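Long-range contacts in pyruvate kinase 1 (Trypanosoma brucei brucei, PDB 4KCT), which catalyses the transfer of phosphate from phosphoenolpyruvate to ADP, giving pyruvate and ATP, and has an intrinsic oxaloacetate decarboxylase activity: residues S238-H243 with N257-A262; N248-I253 with I283-V288. One frame throughout, in Å; residues are numbered along the deposited sequence.

Interaction 1. Residues S238-H243 with N257-A262; sequences SKIENH and NGIMVA. With MG (magnesium ion), chain C; PYR (pyruvic acid), chain E.
Three atoms grip NZ of Lys239 at the C-terminal ends of the barrel strands: O3 of the bound pyruvate, which accepts a hydrogen bond at 2.9 Å, OD2 of Asp84 in a salt bridge and OG of Ser212. Glu241 OE2 adds a long salt bridge from NZ. The neighbouring oxygen, Glu241 OE1, binds the magnesium ion at 2.0 Å. Pyruvate chelates the same ion through OXT and O3, and two waters and Asp265 OD1 complete its six ligands. One of these waters also donates to Glu241 OE2, at 2.6 Å, and that oxygen takes the backbone N-H of Phe213 as well, which fixes the turn of the carboxylate.

Beneath the site, 238-240 and 258-262 run as adjacent parallel strands. Ser238 N to Gly258 O, Met260 N to Ser238 O, Ile240 N to Met260 O and Ala262 N to Ile240 O join them; the third is the straightest, 170° at the hydrogen. Lys239 and Met260 share the face turned to the barrel interior and lie side by side. Met260 SD rests 4.0 Å from Lys239 CE. The same sulfur, Met260 SD, is 3.8 Å from CB of PYR, the pyruvate methyl. A bend in the lysine chain (chi3 50°) carries its ammonium over to the ligand. Ala262 CB lies against the glutamate side chain, 3.5 Å from Glu241 OE1. On the outer face Ile240 CG1 meets Ile259 CG2 at 3.7 Å, beneath the helices around the barrel.

The strand pairing thus sets the ammonium and the thioether against the pyruvate, and the carboxylate on the magnesium that holds it. With both magnesium and Lys239 NZ on O3, the keto group is probably polarised, consistent with stabilising the enolate expected in phosphoryl transfer and in oxaloacetate decarboxylation.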
loop_
_atom_site.group_PDB
_atom_site.type_symbol
_atom_site.label_atom_id
_atom_site.label_comp_id
_atom_site.label_asym_id
_atom_site.label_seq_id
_atom_site.Cartn_x
_atom_site.Cartn_y
_atom_site.Cartn_z
ATOM N N SER A 238 -9.764 31.014 -12.251
ATOM C CA SER A 238 -9.833 31.878 -11.077
ATOM C C SER A 238 -8.458 32.010 -10.457
ATOM O O SER A 238 -7.781 31.001 -10.230
ATOM C CB SER A 238 -10.829 31.311 -10.055
ATOM O OG SER A 238 -12.153 31.410 -10.573
ATOM N N LYS A 239 -8.025 33.250 -10.200
ATOM C CA LYS A 239 -6.722 33.463 -9.573
ATOM C C LYS A 239 -6.883 33.526 -8.073
ATOM O O LYS A 239 -7.723 34.265 -7.554
ATOM C CB LYS A 239 -6.059 34.743 -10.081
ATOM C CG LYS A 239 -5.929 34.766 -11.607
ATOM C CD LYS A 239 -5.515 36.155 -12.114
ATOM C CE LYS A 239 -4.313 36.705 -11.367
ATOM N NZ LYS A 239 -4.000 38.084 -11.866
ATOM N N ILE A 240 -6.195 32.626 -7.397
ATOM C CA ILE A 240 -6.216 32.579 -5.943
ATOM C C ILE A 240 -5.089 33.466 -5.404
ATOM O O ILE A 240 -3.893 33.157 -5.590
ATOM C CB ILE A 240 -6.009 31.126 -5.467
ATOM C CG1 ILE A 240 -7.052 30.213 -6.101
ATOM C CG2 ILE A 240 -5.995 31.029 -3.923
ATOM C CD1 ILE A 240 -8.495 30.583 -5.754
ATOM N N GLU A 241 -5.455 34.549 -4.713
ATOM C CA GLU A 241 -4.488 35.581 -4.387
ATOM C C GLU A 241 -4.490 35.986 -2.919
ATOM O O GLU A 241 -3.766 36.907 -2.547
ATOM C CB GLU A 241 -4.719 36.844 -5.251
ATOM C CG GLU A 241 -4.966 36.571 -6.711
ATOM C CD GLU A 241 -4.514 37.720 -7.600
ATOM O OE1 GLU A 241 -3.292 37.998 -7.642
ATOM O OE2 GLU A 241 -5.341 38.228 -8.365
ATOM N N ASN A 242 -5.374 35.387 -2.114
ATOM C CA ASN A 242 -5.474 35.752 -0.692
ATOM C C ASN A 242 -6.090 34.623 0.120
ATOM O O ASN A 242 -6.404 33.553 -0.434
ATOM C CB ASN A 242 -6.281 37.075 -0.504
ATOM C CG ASN A 242 -7.802 36.851 -0.482
ATOM O OD1 ASN A 242 -8.331 35.967 -1.171
ATOM N ND2 ASN A 242 -8.516 37.700 0.276
ATOM N N HIS A 243 -6.204 34.811 1.433
ATOM C CA HIS A 243 -6.571 33.691 2.293
ATOM C C HIS A 243 -8.000 33.218 2.019
ATOM O O HIS A 243 -8.301 32.038 2.170
ATOM C CB HIS A 243 -6.373 34.029 3.768
ATOM C CG HIS A 243 -7.515 34.790 4.352
ATOM N ND1 HIS A 243 -7.753 36.090 4.027
ATOM C CD2 HIS A 243 -8.633 34.349 5.077
ATOM C CE1 HIS A 243 -8.920 36.480 4.594
ATOM N NE2 HIS A 243 -9.463 35.409 5.221
ATOM N N ASN A 257 -13.444 27.053 -14.440
ATOM C CA ASN A 257 -12.931 26.101 -15.413
ATOM C C ASN A 257 -11.501 25.670 -15.054
ATOM O O ASN A 257 -10.996 24.691 -15.566
ATOM C CB ASN A 257 -12.959 26.702 -16.822
ATOM C CG ASN A 257 -14.385 27.062 -17.276
ATOM O OD1 ASN A 257 -14.814 28.198 -17.121
ATOM N ND2 ASN A 257 -15.169 26.051 -17.573
ATOM N N GLY A 258 -10.852 26.444 -14.205
ATOM C CA GLY A 258 -9.431 26.209 -13.882
ATOM C C GLY A 258 -8.967 27.210 -12.844
ATOM O O GLY A 258 -9.749 28.076 -12.415
ATOM N N ILE A 259 -7.734 27.041 -12.360
ATOM C CA ILE A 259 -7.240 27.839 -11.233
ATOM C C ILE A 259 -5.838 28.356 -11.572
ATOM O O ILE A 259 -5.074 27.662 -12.201
ATOM C CB ILE A 259 -7.149 26.977 -9.959
ATOM C CG1 ILE A 259 -8.545 26.480 -9.552
ATOM C CG2 ILE A 259 -6.441 27.743 -8.841
ATOM C CD1 ILE A 259 -9.472 27.626 -9.099
ATOM N N MET A 260 -5.521 29.580 -11.168
ATOM C CA MET A 260 -4.124 29.994 -11.135
ATOM C C MET A 260 -3.680 30.226 -9.712
ATOM O O MET A 260 -4.350 30.893 -8.952
ATOM C CB MET A 260 -3.905 31.284 -11.962
ATOM C CG MET A 260 -2.478 31.782 -11.846
ATOM S SD MET A 260 -2.256 33.487 -12.389
ATOM C CE MET A 260 -2.842 33.380 -14.078
ATOM N N VAL A 261 -2.543 29.654 -9.348
ATOM C CA VAL A 261 -1.934 29.964 -8.076
ATOM C C VAL A 261 -1.122 31.244 -8.237
ATOM O O VAL A 261 -0.052 31.229 -8.846
ATOM C CB VAL A 261 -1.018 28.796 -7.589
ATOM C CG1 VAL A 261 -0.395 29.122 -6.226
ATOM C CG2 VAL A 261 -1.820 27.494 -7.525
ATOM N N ALA A 262 -1.715 32.371 -7.851
ATOM C CA ALA A 262 -1.171 33.671 -8.210
ATOM C C ALA A 262 -0.218 34.132 -7.100
ATOM O O ALA A 262 -0.627 34.796 -6.154
ATOM C CB ALA A 262 -2.300 34.678 -8.409
HETATM MG MG MG C . -2.004 39.139 -8.635
HETATM C C PYR E . 0.106 37.386 -8.981
HETATM O O PYR E . 1.033 36.536 -8.874
HETATM O OXT PYR E . -0.293 38.019 -7.962
HETATM C CA PYR E . -0.612 37.547 -10.284
HETATM O O3 PYR E . -1.505 38.404 -10.407
HETATM C CB PYR E . -0.326 36.587 -11.410
HETATM O O HOH W 1 -3.972 40.230 -9.171
HETATM O O HOH W 2 -1.022 40.834 -9.477
#

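Interaction 2. Residues N248-I253 with I283-V288; sequences NIDSII and ISKCNV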
loop_
_atom_site.group_PDB
_atom_site.type_symbol
_atom_site.label_atom_id
_atom_site.label_comp_id
_atom_site.label_asym_id
_atom_site.label_seq_id
_atom_site.Cartn_x
_atom_site.Cartn_y
_atom_site.Cartn_z
ATOM N N ASN A 248 -11.772 29.053 0.582
ATOM C CA ASN A 248 -12.942 28.669 -0.195
ATOM C C ASN A 248 -12.587 27.869 -1.480
ATOM O O ASN A 248 -13.383 27.804 -2.404
ATOM C CB ASN A 248 -13.755 29.931 -0.571
ATOM C CG ASN A 248 -14.312 30.641 0.649
ATOM O OD1 ASN A 248 -14.693 29.996 1.601
ATOM N ND2 ASN A 248 -14.277 31.987 0.648
ATOM N N ILE A 249 -11.392 27.280 -1.527
ATOM C CA ILE A 249 -10.870 26.717 -2.769
ATOM C C ILE A 249 -11.806 25.641 -3.392
ATOM O O ILE A 249 -11.979 25.593 -4.595
ATOM C CB ILE A 249 -9.416 26.175 -2.597
ATOM C CG1 ILE A 249 -8.836 25.743 -3.935
ATOM C CG2 ILE A 249 -9.359 25.021 -1.584
ATOM C CD1 ILE A 249 -8.785 26.855 -4.971
ATOM N N ASP A 250 -12.405 24.782 -2.566
ATOM C CA ASP A 250 -13.259 23.711 -3.110
ATOM C C ASP A 250 -14.415 24.276 -3.952
ATOM O O ASP A 250 -14.701 23.792 -5.055
ATOM C CB ASP A 250 -13.848 22.860 -1.973
ATOM C CG ASP A 250 -12.799 22.006 -1.274
ATOM O OD1 ASP A 250 -11.708 21.792 -1.846
ATOM O OD2 ASP A 250 -13.098 21.485 -0.175
ATOM N N SER A 251 -15.149 25.219 -3.383
ATOM C CA SER A 251 -16.290 25.791 -4.090
ATOM C C SER A 251 -15.840 26.670 -5.265
ATOM O O SER A 251 -16.525 26.751 -6.288
ATOM C CB SER A 251 -17.185 26.594 -3.130
ATOM O OG SER A 251 -16.477 27.706 -2.601
ATOM N N ILE A 252 -14.692 27.327 -5.132
ATOM C CA ILE A 252 -14.148 28.070 -6.258
ATOM C C ILE A 252 -13.757 27.147 -7.437
ATOM O O ILE A 252 -14.103 27.421 -8.581
ATOM C CB ILE A 252 -12.969 28.969 -5.835
ATOM C CG1 ILE A 252 -13.493 30.087 -4.924
ATOM C CG2 ILE A 252 -12.250 29.565 -7.070
ATOM C CD1 ILE A 252 -12.399 30.774 -4.113
ATOM N N ILE A 253 -13.115 26.028 -7.133
ATOM C CA ILE A 253 -12.722 25.086 -8.173
ATOM C C ILE A 253 -13.983 24.582 -8.849
ATOM O O ILE A 253 -14.078 24.570 -10.070
ATOM C CB ILE A 253 -11.980 23.876 -7.577
ATOM C CG1 ILE A 253 -10.527 24.253 -7.243
ATOM C CG2 ILE A 253 -12.028 22.709 -8.543
ATOM C CD1 ILE A 253 -9.783 23.188 -6.436
ATOM N N ILE A 283 -2.882 22.775 -6.148
ATOM C CA ILE A 283 -2.581 21.978 -7.322
ATOM C C ILE A 283 -3.182 20.577 -7.210
ATOM O O ILE A 283 -3.855 20.079 -8.152
ATOM C CB ILE A 283 -1.071 21.906 -7.611
ATOM C CG1 ILE A 283 -0.569 23.294 -8.080
ATOM C CG2 ILE A 283 -0.812 20.832 -8.674
ATOM C CD1 ILE A 283 0.981 23.410 -8.154
ATOM N N SER A 284 -2.983 19.943 -6.057
ATOM C CA SER A 284 -3.511 18.586 -5.852
ATOM C C SER A 284 -5.034 18.555 -5.907
ATOM O O SER A 284 -5.611 17.659 -6.505
ATOM C CB SER A 284 -2.997 17.993 -4.544
ATOM O OG SER A 284 -1.576 17.757 -4.676
ATOM N N LYS A 285 -5.682 19.560 -5.334
ATOM C CA LYS A 285 -7.134 19.628 -5.412
ATOM C C LYS A 285 -7.608 19.756 -6.860
ATOM O O LYS A 285 -8.610 19.149 -7.237
ATOM C CB LYS A 285 -7.688 20.794 -4.558
ATOM C CG LYS A 285 -7.730 20.483 -3.047
ATOM C CD LYS A 285 -8.238 21.696 -2.271
ATOM C CE LYS A 285 -8.401 21.401 -0.780
ATOM N NZ LYS A 285 -9.583 20.547 -0.523
ATOM N N CYS A 286 -6.929 20.581 -7.657
ATOM C CA CYS A 286 -7.261 20.678 -9.088
ATOM C C CYS A 286 -7.040 19.368 -9.845
ATOM O O CYS A 286 -7.824 19.029 -10.734
ATOM C CB CYS A 286 -6.470 21.814 -9.763
ATOM S SG CYS A 286 -7.039 23.457 -9.241
ATOM N N ASN A 287 -5.927 18.690 -9.566
ATOM C CA ASN A 287 -5.667 17.373 -10.140
ATOM C C ASN A 287 -6.812 16.396 -9.824
ATOM O O ASN A 287 -7.217 15.592 -10.683
ATOM C CB ASN A 287 -4.357 16.775 -9.614
ATOM C CG ASN A 287 -3.102 17.540 -10.069
ATOM O OD1 ASN A 287 -2.025 17.300 -9.532
ATOM N ND2 ASN A 287 -3.241 18.472 -11.014
ATOM N N VAL A 288 -7.245 16.371 -8.563
ATOM C CA VAL A 288 -8.240 15.386 -8.141
ATOM C C VAL A 288 -9.587 15.564 -8.877
ATOM O O VAL A 288 -10.263 14.570 -9.191
ATOM C CB VAL A 288 -8.452 15.381 -6.583
ATOM C CG1 VAL A 288 -9.764 14.685 -6.224
ATOM C CG2 VAL A 288 -7.283 14.666 -5.898
#
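Lys285 reaches across from helix 275-289 and closes a salt bridge with Asp250, its NZ 2.8 Å from OD1. OD1 accepts the bond on its syn lone pair, the side of the other oxygen, and the two side chains meet at about a right angle. The lysine chain runs out straight until its last bond, where a turn (chi4 -74°) swings the ammonium to the acid. Along the way its aliphatic part is used too: Ile249 CG2 packs against Lys285 CD at 3.6 Å, and Ile253 CD1 comes up to Lys285 CB at 3.7 Å. Ile8 of the second subunit also packs on Lys285. The same isoleucine tip, Ile253 CD1, touches the sulfur of Cys286, 3.9 Å from CD1 to SG. Ile249 and Ile253 are one helical turn apart, linked by the backbone bond from Ile253 N to Ile249 O, and both point at the facing helix.

The axes of 249-253 and 283-288 approach to 10.7 Å, with 43° between their directions, a fairly wide spacing bridged by long side chains. These are neighbouring outer helices of the TIM barrel; strand 258-262 and helix 263-269 come between them in the chain. Underneath, Ile259 of that strand touches Ile253 and Cys286.

From the N terminus, the chain enters interaction 1 on strand 235-240, passes through helix 243-247 and starts interaction 2 on helix 249-255. It then returns to the barrel wall on strand 258-262, closing the loop of interaction 1 as a beta-alpha-beta crossover. Helix 263-269 and then helix 275-289 follow, and the latter closes interaction 2. The two loops therefore cross, their segments alternating along the chain. The contacts also meet in space: Ser238 touches Ile252, and Ile240 touches Ile249. Together they tie the fifth and sixth barrel strands to the helices outside them, joining the wall that carries the active site to the outer layer.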